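Local coordinates for transferrin (Manduca sexta, PDB 6WB6), which carries iron in the insect, binding a single ferric ion per molecule together with a carbonate anion, at residues D99-L105 with L252-K258; N104-K109 with L131-V136. One frame throughout, in Å; residues are numbered along the deposited sequence.

Interaction 1: residues D99-L105 with L252-K258; sequences DLPINNL and LCVDGSK
Leu-105 and Leu-252 lie alongside one another, pointing opposite ways, and their CD2 atoms meet at 3.4 Å, a close approach for two methyl groups. The same CD2 of Leu-252 is met tip to tip by CD1 of Ile-102 at 3.5 Å, while CD1 of Leu-252 faces CG2 of Ile-102. With CG anti to the backbone N (chi1 177°), Leu-252 places CD2 between Leu-105 and Ile-102. CD1 of Leu-105 lies over CA of Val-254. At the other end, the extended chain of Lys-258 runs across Ile-102, CE resting 3.8 Å from CG2, and NZ donates to Leu-100 O at 2.9 Å, tilted 32° from the carbonyl plane; a second bond goes to Lys-98 O. A methionine in place of Lys-258 would probably leave these two carbonyls without their shared donor. The 252-258 segment is the turn of a beta hairpin joining strands 249-252 and 258-260, closed by a hydrogen bond from Cys-253 N to Ser-257 O. Gly-256 comes closest to the backbone of 99-105: its CA and that of Asn-103 exchange CA-H...O contacts with each other's carbonyl oxygens; the tight approach leaves no room for a CB beside Asn-103 O, and the positive phi of 85° suits a glycine. A water accepts from Leu-105 N. Farther out, a disulfide links Cys-253 of the turn to Cys-266, and Val-254 touches Trp-268 and the N-linked glycan.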
loop_
_atom_site.group_PDB
_atom_site.type_symbol
_atom_site.label_atom_id
_atom_site.label_comp_id
_atom_site.label_asym_id
_atom_site.label_seq_id
_atom_site.Cartn_x
_atom_site.Cartn_y
_atom_site.Cartn_z
ATOM N N ASP A 99 35.414 -16.483 16.109
ATOM C CA ASP A 99 36.118 -15.901 17.243
ATOM C C ASP A 99 35.361 -14.759 17.922
ATOM O O ASP A 99 35.873 -14.188 18.888
ATOM C CB ASP A 99 37.496 -15.417 16.784
ATOM C CG ASP A 99 38.391 -16.558 16.336
ATOM O OD1 ASP A 99 38.393 -17.616 17.007
ATOM O OD2 ASP A 99 39.082 -16.402 15.308
ATOM N N LEU A 100 34.165 -14.418 17.477
ATOM C CA LEU A 100 33.410 -13.394 18.183
ATOM C C LEU A 100 33.222 -13.799 19.644
ATOM O O LEU A 100 32.592 -14.836 19.916
ATOM C CB LEU A 100 32.050 -13.158 17.547
ATOM C CG LEU A 100 31.095 -12.181 18.269
ATOM C CD1 LEU A 100 31.458 -10.724 18.044
ATOM C CD2 LEU A 100 29.651 -12.420 17.796
ATOM N N PRO A 101 33.702 -13.006 20.604
ATOM C CA PRO A 101 33.456 -13.332 22.007
ATOM C C PRO A 101 31.991 -13.133 22.335
ATOM O O PRO A 101 31.517 -11.998 22.466
ATOM C CB PRO A 101 34.363 -12.354 22.756
ATOM C CG PRO A 101 34.441 -11.193 21.874
ATOM C CD PRO A 101 34.304 -11.673 20.461
ATOM N N ILE A 102 31.255 -14.234 22.435
ATOM C CA ILE A 102 29.824 -14.159 22.686
ATOM C C ILE A 102 29.377 -15.487 23.259
ATOM O O ILE A 102 29.809 -16.550 22.811
ATOM C CB ILE A 102 29.048 -13.796 21.398
ATOM C CG1 ILE A 102 27.591 -13.524 21.732
ATOM C CG2 ILE A 102 29.131 -14.909 20.352
ATOM C CD1 ILE A 102 26.849 -12.819 20.607
ATOM N N ASN A 103 28.523 -15.418 24.275
ATOM C CA ASN A 103 27.969 -16.624 24.870
ATOM C C ASN A 103 26.510 -16.426 25.273
ATOM O O ASN A 103 25.962 -17.265 25.994
ATOM C CB ASN A 103 28.814 -17.068 26.080
ATOM C CG ASN A 103 30.293 -17.250 25.734
ATOM O OD1 ASN A 103 31.118 -16.363 25.986
ATOM N ND2 ASN A 103 30.633 -18.400 25.147
ATOM N N ASN A 104 25.859 -15.369 24.786
ATOM C CA ASN A 104 24.490 -15.020 25.149
ATOM C C ASN A 104 23.971 -14.014 24.125
ATOM O O ASN A 104 24.719 -13.139 23.691
ATOM C CB ASN A 104 24.442 -14.427 26.567
ATOM C CG ASN A 104 23.013 -14.261 27.100
ATOM O OD1 ASN A 104 22.228 -13.454 26.589
ATOM N ND2 ASN A 104 22.689 -15.007 28.158
ATOM N N LEU A 105 22.688 -14.118 23.752
ATOM C CA LEU A 105 22.202 -13.191 22.728
ATOM C C LEU A 105 22.105 -11.760 23.233
ATOM O O LEU A 105 21.981 -10.846 22.414
ATOM C CB LEU A 105 20.839 -13.610 22.166
ATOM C CG LEU A 105 20.716 -15.012 21.575
ATOM C CD1 LEU A 105 19.322 -15.144 21.011
ATOM C CD2 LEU A 105 21.749 -15.268 20.513
ATOM N N LEU A 252 25.018 -18.533 15.566
ATOM C CA LEU A 252 24.808 -18.249 16.971
ATOM C C LEU A 252 23.405 -18.735 17.326
ATOM O O LEU A 252 22.422 -18.331 16.687
ATOM C CB LEU A 252 24.985 -16.757 17.246
ATOM C CG LEU A 252 24.719 -16.298 18.680
ATOM C CD1 LEU A 252 25.784 -16.798 19.647
ATOM C CD2 LEU A 252 24.623 -14.766 18.753
ATOM N N CYS A 253 23.323 -19.633 18.310
ATOM C CA CYS A 253 22.069 -20.251 18.722
ATOM C C CYS A 253 21.423 -19.478 19.872
ATOM O O CYS A 253 22.083 -18.719 20.589
ATOM C CB CYS A 253 22.313 -21.705 19.118
ATOM S SG CYS A 253 23.308 -22.638 17.911
ATOM N N VAL A 254 20.100 -19.645 20.027
ATOM C CA VAL A 254 19.420 -18.963 21.136
ATOM C C VAL A 254 20.080 -19.326 22.463
ATOM O O VAL A 254 20.126 -18.510 23.387
ATOM C CB VAL A 254 17.908 -19.280 21.159
ATOM C CG1 VAL A 254 17.202 -18.510 22.318
ATOM C CG2 VAL A 254 17.269 -18.924 19.846
ATOM N N ASP A 255 20.574 -20.555 22.585
ATOM C CA ASP A 255 21.472 -21.004 23.651
ATOM C C ASP A 255 22.477 -19.943 24.104
ATOM O O ASP A 255 22.894 -19.906 25.269
ATOM C CB ASP A 255 22.236 -22.237 23.129
ATOM C CG ASP A 255 22.231 -23.386 24.088
ATOM O OD1 ASP A 255 22.069 -23.159 25.303
ATOM O OD2 ASP A 255 22.405 -24.528 23.620
ATOM N N GLY A 256 22.880 -19.076 23.184
ATOM C CA GLY A 256 24.107 -18.346 23.307
ATOM C C GLY A 256 25.310 -19.112 22.814
ATOM O O GLY A 256 26.404 -18.544 22.766
ATOM N N SER A 257 25.141 -20.387 22.461
ATOM C CA SER A 257 26.217 -21.229 21.969
ATOM C C SER A 257 26.437 -20.990 20.481
ATOM O O SER A 257 25.646 -20.337 19.806
ATOM C CB SER A 257 25.911 -22.708 22.221
ATOM O OG SER A 257 24.741 -23.142 21.543
ATOM N N LYS A 258 27.548 -21.502 19.983
ATOM C CA LYS A 258 27.847 -21.511 18.563
ATOM C C LYS A 258 27.679 -22.929 18.041
ATOM O O LYS A 258 27.830 -23.902 18.784
ATOM C CB LYS A 258 29.262 -20.994 18.296
ATOM C CG LYS A 258 29.435 -19.552 18.739
ATOM C CD LYS A 258 30.819 -19.058 18.462
ATOM C CE LYS A 258 31.161 -17.943 19.368
ATOM N NZ LYS A 258 32.632 -17.631 19.348
HETATM O O HOH W 1 32.339 -18.664 22.297
HETATM O O HOH W 2 21.273 -16.736 24.798
#

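Interaction 2: residues N104-K109 with L131-V136; sequences NLDQLK and LMKRAV
The guanidinium of Arg-134 carries CB of Leu-105 over the centre of one face, 3.7 Å above the plane, and has the carboxylate of Asp-106 at its edge. NE donates to Asp-106 OD1 at 2.6 Å in a nearly straight salt bridge (175°); the oxygen lies almost in the guanidinium plane, although the carboxylate itself is turned 73° against it. NH2 reaches obliquely toward Asn-104 OD1 for a weak hydrogen bond of 3.3 Å. That oxygen has a stronger partner in its own segment: Asp-106 N donates to it at 2.8 Å in the amide plane, on a lone pair, which makes an Asx turn at the start of the short 3-10 segment 105-108. Arg-134 closes a type I beta turn that begins at Leu-131, the last residue of helix 121-131, and its N bonds back to Leu-131 O. The contact thus joins the connection leading into strand 112-114 to the far end of the helix whose first residues line the carbonate pocket. A bend at chi3 (82°) folds the arginine so that its flat end lies against the 3-10 turn. Beside the ion pair, Val-136 fills the angle between Asp-106 and Lys-109, its CG1 against the carboxylate. Phe-158 of helix 147-158 touches Val-136, Lys-109 and Leu-108 from outside the two segments. Deeper in, the side chains of Leu-108 and Leu-131 lie roughly perpendicular, CD1 of the first 4.1 Å from CD2 of the second. Near the surface, CG2 of Val-136 packs against CD of Lys-109 at 3.6 Å.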
loop_
_atom_site.group_PDB
_atom_site.type_symbol
_atom_site.label_atom_id
_atom_site.label_comp_id
_atom_site.label_asym_id
_atom_site.label_seq_id
_atom_site.Cartn_x
_atom_site.Cartn_y
_atom_site.Cartn_z
ATOM N N ASN A 104 25.859 -15.369 24.786
ATOM C CA ASN A 104 24.490 -15.020 25.149
ATOM C C ASN A 104 23.971 -14.014 24.125
ATOM O O ASN A 104 24.719 -13.139 23.691
ATOM C CB ASN A 104 24.442 -14.427 26.567
ATOM C CG ASN A 104 23.013 -14.261 27.100
ATOM O OD1 ASN A 104 22.228 -13.454 26.589
ATOM N ND2 ASN A 104 22.689 -15.007 28.158
ATOM N N LEU A 105 22.688 -14.118 23.752
ATOM C CA LEU A 105 22.202 -13.191 22.728
ATOM C C LEU A 105 22.105 -11.760 23.233
ATOM O O LEU A 105 21.981 -10.846 22.414
ATOM C CB LEU A 105 20.839 -13.610 22.166
ATOM C CG LEU A 105 20.716 -15.012 21.575
ATOM C CD1 LEU A 105 19.322 -15.144 21.011
ATOM C CD2 LEU A 105 21.749 -15.268 20.513
ATOM N N ASP A 106 22.164 -11.540 24.550
ATOM C CA ASP A 106 22.266 -10.177 25.051
ATOM C C ASP A 106 23.506 -9.485 24.504
ATOM O O ASP A 106 23.527 -8.260 24.361
ATOM C CB ASP A 106 22.301 -10.179 26.576
ATOM C CG ASP A 106 20.962 -10.491 27.184
ATOM O OD1 ASP A 106 20.011 -10.723 26.417
ATOM O OD2 ASP A 106 20.855 -10.502 28.429
ATOM N N GLN A 107 24.534 -10.245 24.195
ATOM C CA GLN A 107 25.794 -9.710 23.722
ATOM C C GLN A 107 25.772 -9.363 22.249
ATOM O O GLN A 107 26.810 -8.982 21.699
ATOM C CB GLN A 107 26.898 -10.711 24.038
ATOM C CG GLN A 107 27.148 -10.792 25.557
ATOM C CD GLN A 107 27.743 -12.102 25.983
ATOM O OE1 GLN A 107 28.465 -12.740 25.228
ATOM N NE2 GLN A 107 27.436 -12.521 27.203
ATOM N N LEU A 108 24.617 -9.470 21.592
ATOM C CA LEU A 108 24.501 -8.892 20.263
ATOM C C LEU A 108 24.508 -7.378 20.341
ATOM O O LEU A 108 24.746 -6.714 19.325
ATOM C CB LEU A 108 23.235 -9.394 19.557
ATOM C CG LEU A 108 23.307 -10.871 19.113
ATOM C CD1 LEU A 108 22.003 -11.318 18.479
ATOM C CD2 LEU A 108 24.496 -11.122 18.155
ATOM N N LYS A 109 24.303 -6.840 21.538
ATOM C CA LYS A 109 24.275 -5.397 21.733
ATOM C C LYS A 109 25.628 -4.808 21.391
ATOM O O LYS A 109 26.666 -5.362 21.744
ATOM C CB LYS A 109 23.930 -5.041 23.185
ATOM C CG LYS A 109 23.945 -3.512 23.478
ATOM C CD LYS A 109 23.690 -3.226 24.964
ATOM C CE LYS A 109 22.710 -2.040 25.217
ATOM N NZ LYS A 109 23.154 -0.732 24.632
ATOM N N LEU A 131 14.606 -10.503 19.744
ATOM C CA LEU A 131 15.408 -9.617 20.584
ATOM C C LEU A 131 14.543 -8.803 21.533
ATOM O O LEU A 131 14.922 -8.578 22.693
ATOM C CB LEU A 131 16.227 -8.672 19.717
ATOM C CG LEU A 131 17.252 -9.333 18.798
ATOM C CD1 LEU A 131 17.958 -8.258 18.025
ATOM C CD2 LEU A 131 18.248 -10.169 19.571
ATOM N N MET A 132 13.386 -8.336 21.059
ATOM C CA MET A 132 12.534 -7.500 21.887
ATOM C C MET A 132 12.081 -8.214 23.146
ATOM O O MET A 132 11.580 -7.561 24.065
ATOM C CB MET A 132 11.306 -7.044 21.098
ATOM C CG MET A 132 10.287 -8.147 20.808
ATOM S SD MET A 132 8.817 -7.460 20.051
ATOM C CE MET A 132 8.153 -6.668 21.513
ATOM N N LYS A 133 12.189 -9.538 23.185
ATOM C CA LYS A 133 11.931 -10.265 24.409
ATOM C C LYS A 133 13.056 -10.131 25.421
ATOM O O LYS A 133 12.998 -10.774 26.473
ATOM C CB LYS A 133 11.742 -11.752 24.109
ATOM C CG LYS A 133 10.716 -12.081 23.054
ATOM C CD LYS A 133 10.514 -13.555 23.037
ATOM C CE LYS A 133 9.650 -13.961 21.879
ATOM N NZ LYS A 133 10.133 -15.246 21.347
ATOM N N ARG A 134 14.099 -9.368 25.121
ATOM C CA ARG A 134 15.291 -9.336 25.954
ATOM C C ARG A 134 15.391 -7.970 26.600
ATOM O O ARG A 134 15.298 -6.944 25.916
ATOM C CB ARG A 134 16.543 -9.649 25.141
ATOM C CG ARG A 134 16.397 -10.876 24.298
ATOM C CD ARG A 134 17.722 -11.299 23.762
ATOM N NE ARG A 134 18.466 -12.063 24.749
ATOM C CZ ARG A 134 18.361 -13.378 24.903
ATOM N NH1 ARG A 134 17.522 -14.062 24.140
ATOM N NH2 ARG A 134 19.087 -14.006 25.832
ATOM N N ALA A 135 15.584 -7.962 27.917
ATOM C CA ALA A 135 15.610 -6.700 28.645
ATOM C C ALA A 135 16.663 -5.745 28.093
ATOM O O ALA A 135 16.489 -4.522 28.155
ATOM C CB ALA A 135 15.865 -6.967 30.129
ATOM N N VAL A 136 17.762 -6.277 27.558
ATOM C CA VAL A 136 18.830 -5.414 27.082
ATOM C C VAL A 136 18.390 -4.632 25.845
ATOM O O VAL A 136 18.921 -3.544 25.567
ATOM C CB VAL A 136 20.080 -6.291 26.856
ATOM C CG1 VAL A 136 19.833 -7.270 25.759
ATOM C CG2 VAL A 136 21.306 -5.452 26.556
#

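In the fold
From the N terminus, the chain leaves strand 90-97, passes through 99-109 and enters strand 112-114; this connection supplies the first segment of both contacts, which share Asn-104 and Leu-105. Interaction 2 closes the shorter loop, once helix 121-131 has ended and before helix 147-158 begins. Interaction 1 closes the longer one, 147 residues on, at the hairpin between strands 249-252 and 258-260, so the first loop lies wholly within the second. They also touch directly, for instance at Leu-108 CD2 and Leu-252 CD2, 3.7 Å apart. Together they join one strand connection to a helix end and to a hairpin of the mixed sheet.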